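Local coordinates for Xaa-Pro aminopeptidase (Thermococcus sibiricus MM 739, PDB 4RGZ), which is a zinc-binding M24B-family metallopeptidase, probably a prolidase or aminopeptidase that cleaves peptide bonds next to proline, at residues K253-V258 / V341-D346; V258-E263 / R283-K288. All blocks are in the same frame, centred on the assembly; numbering follows the deposited sequence.

Contact 1. Residues K253-V258 / V341-D346; sequences KVYEIV and VRIEDD. With ZN (zinc ion), chain E.
Val341 points its side chain at helix 249-268 and is met there by Val254, Tyr255 and Val258. Its CG1, anti to the backbone N (chi1 -172°), reaches the Tyr255 ring obliquely, 3.7 Å from CD2. The other branch, CG2, slides past Val254 to lie 4.2 Å from its CG1. One turn on from Val254, Val258 meets the strand backbone as well: its CG2 is 3.7 Å from the carbonyl O of Val341 and 4.0 Å from CB of the same residue. Two residues on, Ile343 turns to the same side of strand 339-350. With CG1 beside the backbone N (chi1 -59°) and the chain extended beyond it, CD1 meets the far end of the Tyr255 ring, 3.8 Å from CZ, and lies 4.1 Å from Val258 CG1. Tyr255 thus crosses both strand side chains at about a right angle, one near CD2 and one near its hydroxyl, while OH is hydrogen-bonded to the carbonyl O of Arg362. Losing the ring and hydroxyl to an alanine here is likely to open a gap beside Val341 CG1 and Ile343 CD1 and to leave the Arg362 carbonyl without this donor. Beyond the contact, Glu344 extends its side chain to bring OE1 2.2 Å from the zinc ion, which Asp226 and Asp237 also bind, and Thr239 OG1 holds the same oxygen. Apolar residues packed on a helix, next to a metal-binding carboxylate on the same strand, are in keeping with the pita-bread fold of M24 peptidases, where helices back the curved sheet that carries the metal site.

Contact 2. Residues V258-E263 / R283-K288; sequences VKEAQE and RGIISK
Ala261 sets its CB against two isoleucines of the neighbouring helix, 4.0 Å from CB of Ile285 and 4.1 Å from CG1 of Ile286. Ile285 also offers its CG2 branch, which comes 4.1 Å from CA of Ala261. Near the end of 283-288, Lys288 bends at chi3 (55°) and brings NZ to 3.6 Å from OE2 of Glu260, a rather long salt bridge at the more open margin. The glutamate reaches it with an extended chain, crossing Lys288 at about a right angle, and its OE2 also sits near Ile285 CG2. Segments 258-263 and 283-288 run roughly antiparallel, at 156°, with axes 8.7 Å apart at closest approach, a close helical pair on the outer side of the M24 catalytic domain; the small Ala261 is where the backbones come nearest, its CA 5.6 Å from that of Ile285. Further out, Glu260 OE1 is hydrogen-bonded to the hydroxyl of Tyr289, which holds the carboxylate by its other oxygen. Ile286 continues inward onto Pro331, Tyr291 and Phe295, while Gln262, on the side of its helix turned from this contact, hydrogen-bonds through NE2 to the carbonyl O of Ile329.

Overall arrangement
Both contacts use helix 249-268, but they engage different sides of it; Val258 falls in both ranges but does its packing in contact 1. Contact 1 is wholly buried and joins the helix to the strand that bears a zinc ligand; its cross-segment chemistry is apolar. Contact 2 is only partly buried and joins the same helix to helix 275-288, farther from the metal; there an apolar patch is flanked by a salt bridge at the more exposed edge. The result is a layered order of outer helix, inner helix and sheet. Gln262 links the inner helix to the strand of contact 1: its NE2 lies 3.0 Å from Asp345 OD2, a probable hydrogen bond.

Contact 1. Residues K253-V258 / V341-D346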
ATOM      1  N   LYS A 253      30.954 -16.062  14.118  1.00 46.95           N
ATOM      2  CA  LYS A 253      31.794 -14.928  14.357  1.00 47.20           C
ATOM      3  C   LYS A 253      31.035 -13.691  13.982  1.00 44.62           C
ATOM      4  O   LYS A 253      30.980 -12.732  14.755  1.00 44.68           O
ATOM      5  CB  LYS A 253      33.050 -15.053  13.511  1.00 50.46           C
ATOM      6  CG  LYS A 253      34.085 -13.982  13.779  1.00 53.01           C
ATOM      7  CD  LYS A 253      34.867 -13.633  12.523  1.00 54.25           C
ATOM      8  CE  LYS A 253      36.303 -14.058  12.599  1.00 59.26           C
ATOM      9  NZ  LYS A 253      37.071 -12.978  11.919  1.00 62.70           N
ATOM     10  N   VAL A 254      30.433 -13.704  12.796  1.00 43.69           N
ATOM     11  CA  VAL A 254      29.766 -12.501  12.289  1.00 40.34           C
ATOM     12  C   VAL A 254      28.532 -12.214  13.100  1.00 37.76           C
ATOM     13  O   VAL A 254      28.308 -11.084  13.468  1.00 37.72           O
ATOM     14  CB  VAL A 254      29.465 -12.581  10.770  1.00 39.56           C
ATOM     15  CG1 VAL A 254      28.530 -11.449  10.304  1.00 33.94           C
ATOM     16  CG2 VAL A 254      30.805 -12.558  10.013  1.00 41.94           C
ATOM     17  N   TYR A 255      27.742 -13.240  13.378  1.00 37.82           N
ATOM     18  CA  TYR A 255      26.614 -13.096  14.266  1.00 36.48           C
ATOM     19  C   TYR A 255      27.031 -12.398  15.561  1.00 37.71           C
ATOM     20  O   TYR A 255      26.483 -11.342  15.897  1.00 35.87           O
ATOM     21  CB  TYR A 255      25.991 -14.453  14.596  1.00 37.59           C
ATOM     22  CG  TYR A 255      24.673 -14.284  15.302  1.00 36.86           C
ATOM     23  CD1 TYR A 255      24.608 -13.983  16.683  1.00 36.95           C
ATOM     24  CD2 TYR A 255      23.480 -14.358  14.585  1.00 35.53           C
ATOM     25  CE1 TYR A 255      23.378 -13.799  17.316  1.00 36.69           C
ATOM     26  CE2 TYR A 255      22.248 -14.172  15.210  1.00 35.37           C
ATOM     27  CZ  TYR A 255      22.197 -13.884  16.566  1.00 35.93           C
ATOM     28  OH  TYR A 255      20.960 -13.723  17.138  1.00 35.90           O
ATOM     29  N   GLU A 256      27.991 -12.983  16.290  1.00 40.54           N
ATOM     30  CA  GLU A 256      28.488 -12.345  17.515  1.00 42.70           C
ATOM     31  C   GLU A 256      28.946 -10.879  17.332  1.00 41.04           C
ATOM     32  O   GLU A 256      28.731 -10.065  18.233  1.00 41.58           O
ATOM     33  CB  GLU A 256      29.516 -13.201  18.265  1.00 47.41           C
ATOM     34  CG  GLU A 256      30.135 -12.583  19.531  1.00 51.96           C
ATOM     35  CD  GLU A 256      29.150 -11.973  20.553  1.00 54.02           C
ATOM     36  OE1 GLU A 256      29.569 -11.054  21.312  1.00 58.80           O
ATOM     37  OE2 GLU A 256      27.968 -12.387  20.627  1.00 53.85           O
ATOM     38  N   ILE A 257      29.526 -10.527  16.183  1.00 38.62           N
ATOM     39  CA  ILE A 257      29.840  -9.124  15.938  1.00 35.98           C
ATOM     40  C   ILE A 257      28.546  -8.297  15.910  1.00 33.96           C
ATOM     41  O   ILE A 257      28.475  -7.227  16.529  1.00 32.34           O
ATOM     42  CB  ILE A 257      30.691  -8.897  14.677  1.00 35.65           C
ATOM     43  CG1 ILE A 257      32.126  -9.403  14.902  1.00 39.12           C
ATOM     44  CG2 ILE A 257      30.749  -7.407  14.355  1.00 34.26           C
ATOM     45  CD1 ILE A 257      32.811  -9.915  13.660  1.00 39.37           C
ATOM     46  N   VAL A 258      27.516  -8.788  15.216  1.00 32.52           N
ATOM     47  CA  VAL A 258      26.288  -8.001  15.110  1.00 31.83           C
ATOM     48  C   VAL A 258      25.602  -7.869  16.485  1.00 32.73           C
ATOM     49  O   VAL A 258      25.206  -6.758  16.876  1.00 32.84           O
ATOM     50  CB  VAL A 258      25.308  -8.519  14.022  1.00 30.71           C
ATOM     51  CG1 VAL A 258      24.025  -7.725  14.061  1.00 27.93           C
ATOM     52  CG2 VAL A 258      25.932  -8.425  12.626  1.00 30.19           C
ATOM     53  N   VAL A 341      23.476 -10.998   8.477  1.00 32.16           N
ATOM     54  CA  VAL A 341      22.880 -10.978   9.819  1.00 31.87           C
ATOM     55  C   VAL A 341      22.397  -9.584  10.206  1.00 32.27           C
ATOM     56  O   VAL A 341      23.180  -8.603  10.160  1.00 32.43           O
ATOM     57  CB  VAL A 341      23.852 -11.424  10.931  1.00 34.59           C
ATOM     58  CG1 VAL A 341      23.068 -11.549  12.243  1.00 34.97           C
ATOM     59  CG2 VAL A 341      24.552 -12.743  10.597  1.00 34.14           C
ATOM     60  N   ARG A 342      21.120  -9.501  10.605  1.00 30.35           N
ATOM     61  CA  ARG A 342      20.536  -8.286  11.174  1.00 28.44           C
ATOM     62  C   ARG A 342      19.750  -8.658  12.437  1.00 29.28           C
ATOM     63  O   ARG A 342      19.072  -9.681  12.476  1.00 28.91           O
ATOM     64  CB  ARG A 342      19.636  -7.565  10.164  1.00 26.45           C
ATOM     65  CG  ARG A 342      19.045  -6.233  10.675  1.00 27.46           C
ATOM     66  CD  ARG A 342      17.812  -5.764   9.907  1.00 26.86           C
ATOM     67  NE  ARG A 342      18.098  -5.971   8.513  1.00 30.59           N
ATOM     68  CZ  ARG A 342      17.427  -6.717   7.646  1.00 29.88           C
ATOM     69  NH1 ARG A 342      16.267  -7.291   7.941  1.00 30.55           N
ATOM     70  NH2 ARG A 342      17.937  -6.826   6.437  1.00 30.41           N
ATOM     71  N   ILE A 343      19.864  -7.829  13.473  1.00 29.95           N
ATOM     72  CA  ILE A 343      19.121  -8.021  14.739  1.00 28.92           C
ATOM     73  C   ILE A 343      18.463  -6.667  15.042  1.00 28.68           C
ATOM     74  O   ILE A 343      19.132  -5.644  15.174  1.00 27.92           O
ATOM     75  CB  ILE A 343      20.046  -8.460  15.906  1.00 30.10           C
ATOM     76  CG1 ILE A 343      20.775  -9.783  15.600  1.00 29.53           C
ATOM     77  CG2 ILE A 343      19.264  -8.586  17.214  1.00 32.78           C
ATOM     78  CD1 ILE A 343      21.907 -10.115  16.570  1.00 30.42           C
ATOM     79  N   GLU A 344      17.142  -6.678  15.131  1.00 29.86           N
ATOM     80  CA  GLU A 344      16.355  -5.473  15.250  1.00 29.03           C
ATOM     81  C   GLU A 344      15.445  -5.549  16.463  1.00 30.56           C
ATOM     82  O   GLU A 344      14.756  -6.553  16.716  1.00 30.72           O
ATOM     83  CB  GLU A 344      15.497  -5.310  14.004  1.00 29.89           C
ATOM     84  CG  GLU A 344      14.803  -3.958  13.869  1.00 29.76           C
ATOM     85  CD  GLU A 344      13.842  -3.918  12.691  1.00 31.94           C
ATOM     86  OE1 GLU A 344      13.419  -5.006  12.190  1.00 32.27           O
ATOM     87  OE2 GLU A 344      13.497  -2.795  12.264  1.00 31.93           O
ATOM     88  N   ASP A 345      15.439  -4.467  17.217  1.00 31.07           N
ATOM     89  CA  ASP A 345      14.535  -4.325  18.334  1.00 30.32           C
ATOM     90  C   ASP A 345      13.808  -2.989  18.186  1.00 30.13           C
ATOM     91  O   ASP A 345      14.257  -2.064  17.480  1.00 26.72           O
ATOM     92  CB  ASP A 345      15.315  -4.349  19.657  1.00 32.21           C
ATOM     93  CG  ASP A 345      15.667  -5.764  20.136  1.00 33.74           C
ATOM     94  OD1 ASP A 345      14.821  -6.680  20.103  1.00 34.42           O
ATOM     95  OD2 ASP A 345      16.795  -5.959  20.616  1.00 36.03           O
ATOM     96  N   ASP A 346      12.683  -2.889  18.885  1.00 31.22           N
ATOM     97  CA  ASP A 346      11.959  -1.646  18.986  1.00 30.03           C
ATOM     98  C   ASP A 346      12.289  -1.065  20.348  1.00 31.66           C
ATOM     99  O   ASP A 346      12.163  -1.761  21.354  1.00 33.28           O
ATOM    100  CB  ASP A 346      10.478  -1.927  18.769  1.00 29.96           C
ATOM    101  CG  ASP A 346      10.223  -2.400  17.363  1.00 29.04           C
ATOM    102  OD1 ASP A 346      11.184  -2.262  16.570  1.00 26.59           O
ATOM    103  OD2 ASP A 346       9.121  -2.910  17.030  1.00 31.35           O
TER
HETATM  104 ZN    ZN E 401      12.602  -4.440  10.251  1.00 50.00          ZN
HETATM  105  O   HOH W   1      13.369  -2.804   9.199  1.00 32.51           O

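Contact 2. Residues V258-E263 / R283-K288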
ATOM      1  N   VAL A 258      27.516  -8.788  15.216  1.00 32.52           N
ATOM      2  CA  VAL A 258      26.288  -8.001  15.110  1.00 31.83           C
ATOM      3  C   VAL A 258      25.602  -7.869  16.485  1.00 32.73           C
ATOM      4  O   VAL A 258      25.206  -6.758  16.876  1.00 32.84           O
ATOM      5  CB  VAL A 258      25.308  -8.519  14.022  1.00 30.71           C
ATOM      6  CG1 VAL A 258      24.025  -7.725  14.061  1.00 27.93           C
ATOM      7  CG2 VAL A 258      25.932  -8.425  12.626  1.00 30.19           C
ATOM      8  N   LYS A 259      25.519  -8.980  17.214  1.00 33.04           N
ATOM      9  CA  LYS A 259      24.972  -8.994  18.563  1.00 35.02           C
ATOM     10  C   LYS A 259      25.579  -7.969  19.469  1.00 36.70           C
ATOM     11  O   LYS A 259      24.851  -7.311  20.192  1.00 39.02           O
ATOM     12  CB  LYS A 259      25.129 -10.356  19.235  1.00 36.68           C
ATOM     13  CG  LYS A 259      24.229 -10.581  20.436  1.00 35.70           C
ATOM     14  CD  LYS A 259      24.334 -12.036  20.836  1.00 38.59           C
ATOM     15  CE  LYS A 259      23.435 -12.397  22.006  1.00 40.32           C
ATOM     16  NZ  LYS A 259      24.170 -12.348  23.294  1.00 42.75           N
ATOM     17  N   GLU A 260      26.898  -7.841  19.451  1.00 39.20           N
ATOM     18  CA  GLU A 260      27.591  -6.903  20.344  1.00 40.64           C
ATOM     19  C   GLU A 260      27.279  -5.457  19.950  1.00 38.80           C
ATOM     20  O   GLU A 260      27.191  -4.573  20.819  1.00 41.45           O
ATOM     21  CB  GLU A 260      29.107  -7.169  20.364  1.00 43.03           C
ATOM     22  CG  GLU A 260      29.917  -6.226  21.246  1.00 47.90           C
ATOM     23  CD  GLU A 260      31.427  -6.464  21.165  1.00 52.99           C
ATOM     24  OE1 GLU A 260      31.807  -7.620  20.833  1.00 54.71           O
ATOM     25  OE2 GLU A 260      32.232  -5.508  21.424  1.00 53.84           O
ATOM     26  N   ALA A 261      27.100  -5.220  18.655  1.00 35.35           N
ATOM     27  CA  ALA A 261      26.930  -3.849  18.136  1.00 34.79           C
ATOM     28  C   ALA A 261      25.534  -3.314  18.370  1.00 32.89           C
ATOM     29  O   ALA A 261      25.349  -2.120  18.572  1.00 32.69           O
ATOM     30  CB  ALA A 261      27.259  -3.772  16.650  1.00 34.13           C
ATOM     31  N   GLN A 262      24.563  -4.224  18.315  1.00 33.05           N
ATOM     32  CA  GLN A 262      23.148  -3.948  18.563  1.00 30.22           C
ATOM     33  C   GLN A 262      22.962  -3.766  20.053  1.00 31.49           C
ATOM     34  O   GLN A 262      22.429  -2.760  20.496  1.00 33.13           O
ATOM     35  CB  GLN A 262      22.285  -5.100  18.046  1.00 28.12           C
ATOM     36  CG  GLN A 262      20.831  -4.716  17.764  1.00 27.11           C
ATOM     37  CD  GLN A 262      19.819  -5.059  18.884  1.00 28.28           C
ATOM     38  OE1 GLN A 262      20.107  -5.832  19.813  1.00 26.55           O
ATOM     39  NE2 GLN A 262      18.588  -4.497  18.757  1.00 28.38           N
ATOM     40  N   GLU A 263      23.460  -4.714  20.828  1.00 32.68           N
ATOM     41  CA  GLU A 263      23.431  -4.604  22.277  1.00 34.25           C
ATOM     42  C   GLU A 263      23.989  -3.261  22.772  1.00 34.55           C
ATOM     43  O   GLU A 263      23.456  -2.673  23.705  1.00 36.35           O
ATOM     44  CB  GLU A 263      24.153  -5.781  22.935  1.00 36.43           C
ATOM     45  CG  GLU A 263      24.221  -5.753  24.472  1.00 40.49           C
ATOM     46  CD  GLU A 263      22.862  -5.670  25.153  1.00 41.82           C
ATOM     47  OE1 GLU A 263      21.838  -6.076  24.549  1.00 41.10           O
ATOM     48  OE2 GLU A 263      22.806  -5.180  26.303  1.00 45.10           O
ATOM     49  N   ARG A 283      27.859   1.129  14.437  1.00 31.79           N
ATOM     50  CA  ARG A 283      28.778   1.231  13.313  1.00 32.54           C
ATOM     51  C   ARG A 283      30.265   1.095  13.700  1.00 34.26           C
ATOM     52  O   ARG A 283      30.979   0.281  13.110  1.00 35.21           O
ATOM     53  CB  ARG A 283      28.498   2.552  12.611  1.00 34.21           C
ATOM     54  CG  ARG A 283      29.240   2.878  11.325  1.00 34.79           C
ATOM     55  CD  ARG A 283      28.324   3.777  10.514  1.00 34.65           C
ATOM     56  NE  ARG A 283      27.900   2.991   9.390  1.00 37.06           N
ATOM     57  CZ  ARG A 283      26.674   2.641   9.045  1.00 34.94           C
ATOM     58  NH1 ARG A 283      25.592   3.041   9.699  1.00 33.87           N
ATOM     59  NH2 ARG A 283      26.570   1.880   7.976  1.00 34.81           N
ATOM     60  N   GLY A 284      30.720   1.888  14.677  1.00 35.61           N
ATOM     61  CA  GLY A 284      32.107   1.829  15.175  1.00 37.02           C
ATOM     62  C   GLY A 284      32.474   0.383  15.463  1.00 37.49           C
ATOM     63  O   GLY A 284      33.516  -0.119  15.038  1.00 38.09           O
ATOM     64  N   ILE A 285      31.566  -0.310  16.144  1.00 35.88           N
ATOM     65  CA  ILE A 285      31.847  -1.661  16.598  1.00 36.31           C
ATOM     66  C   ILE A 285      32.069  -2.565  15.392  1.00 36.22           C
ATOM     67  O   ILE A 285      33.032  -3.316  15.343  1.00 38.90           O
ATOM     68  CB  ILE A 285      30.757  -2.166  17.592  1.00 34.88           C
ATOM     69  CG1 ILE A 285      30.676  -1.164  18.784  1.00 36.17           C
ATOM     70  CG2 ILE A 285      30.995  -3.625  17.985  1.00 34.84           C
ATOM     71  CD1 ILE A 285      30.839  -1.705  20.191  1.00 37.28           C
ATOM     72  N   ILE A 286      31.183  -2.466  14.409  1.00 34.01           N
ATOM     73  CA  ILE A 286      31.329  -3.223  13.201  1.00 33.97           C
ATOM     74  C   ILE A 286      32.660  -2.885  12.482  1.00 36.50           C
ATOM     75  O   ILE A 286      33.423  -3.779  12.149  1.00 38.12           O
ATOM     76  CB  ILE A 286      30.075  -3.098  12.293  1.00 31.66           C
ATOM     77  CG1 ILE A 286      28.921  -3.917  12.908  1.00 28.66           C
ATOM     78  CG2 ILE A 286      30.417  -3.614  10.889  1.00 31.89           C
ATOM     79  CD1 ILE A 286      27.513  -3.480  12.561  1.00 26.52           C
ATOM     80  N   SER A 287      32.963  -1.608  12.275  1.00 36.91           N
ATOM     81  CA  SER A 287      34.260  -1.292  11.715  1.00 40.16           C
ATOM     82  C   SER A 287      35.375  -1.994  12.484  1.00 42.62           C
ATOM     83  O   SER A 287      36.242  -2.608  11.857  1.00 47.15           O
ATOM     84  CB  SER A 287      34.524   0.218  11.681  1.00 40.78           C
ATOM     85  OG  SER A 287      33.558   0.868  10.887  1.00 39.74           O
ATOM     86  N   LYS A 288      35.360  -1.899  13.819  1.00 41.83           N
ATOM     87  CA  LYS A 288      36.473  -2.371  14.668  1.00 44.38           C
ATOM     88  C   LYS A 288      36.866  -3.782  14.272  1.00 45.32           C
ATOM     89  O   LYS A 288      38.056  -4.117  14.193  1.00 47.90           O
ATOM     90  CB  LYS A 288      36.110  -2.328  16.166  1.00 43.48           C
ATOM     91  CG  LYS A 288      37.242  -2.720  17.134  1.00 46.74           C
ATOM     92  CD  LYS A 288      36.775  -2.724  18.596  1.00 46.79           C
ATOM     93  CE  LYS A 288      35.548  -3.625  18.767  1.00 43.92           C
ATOM     94  NZ  LYS A 288      35.060  -3.762  20.161  1.00 43.98           N
TER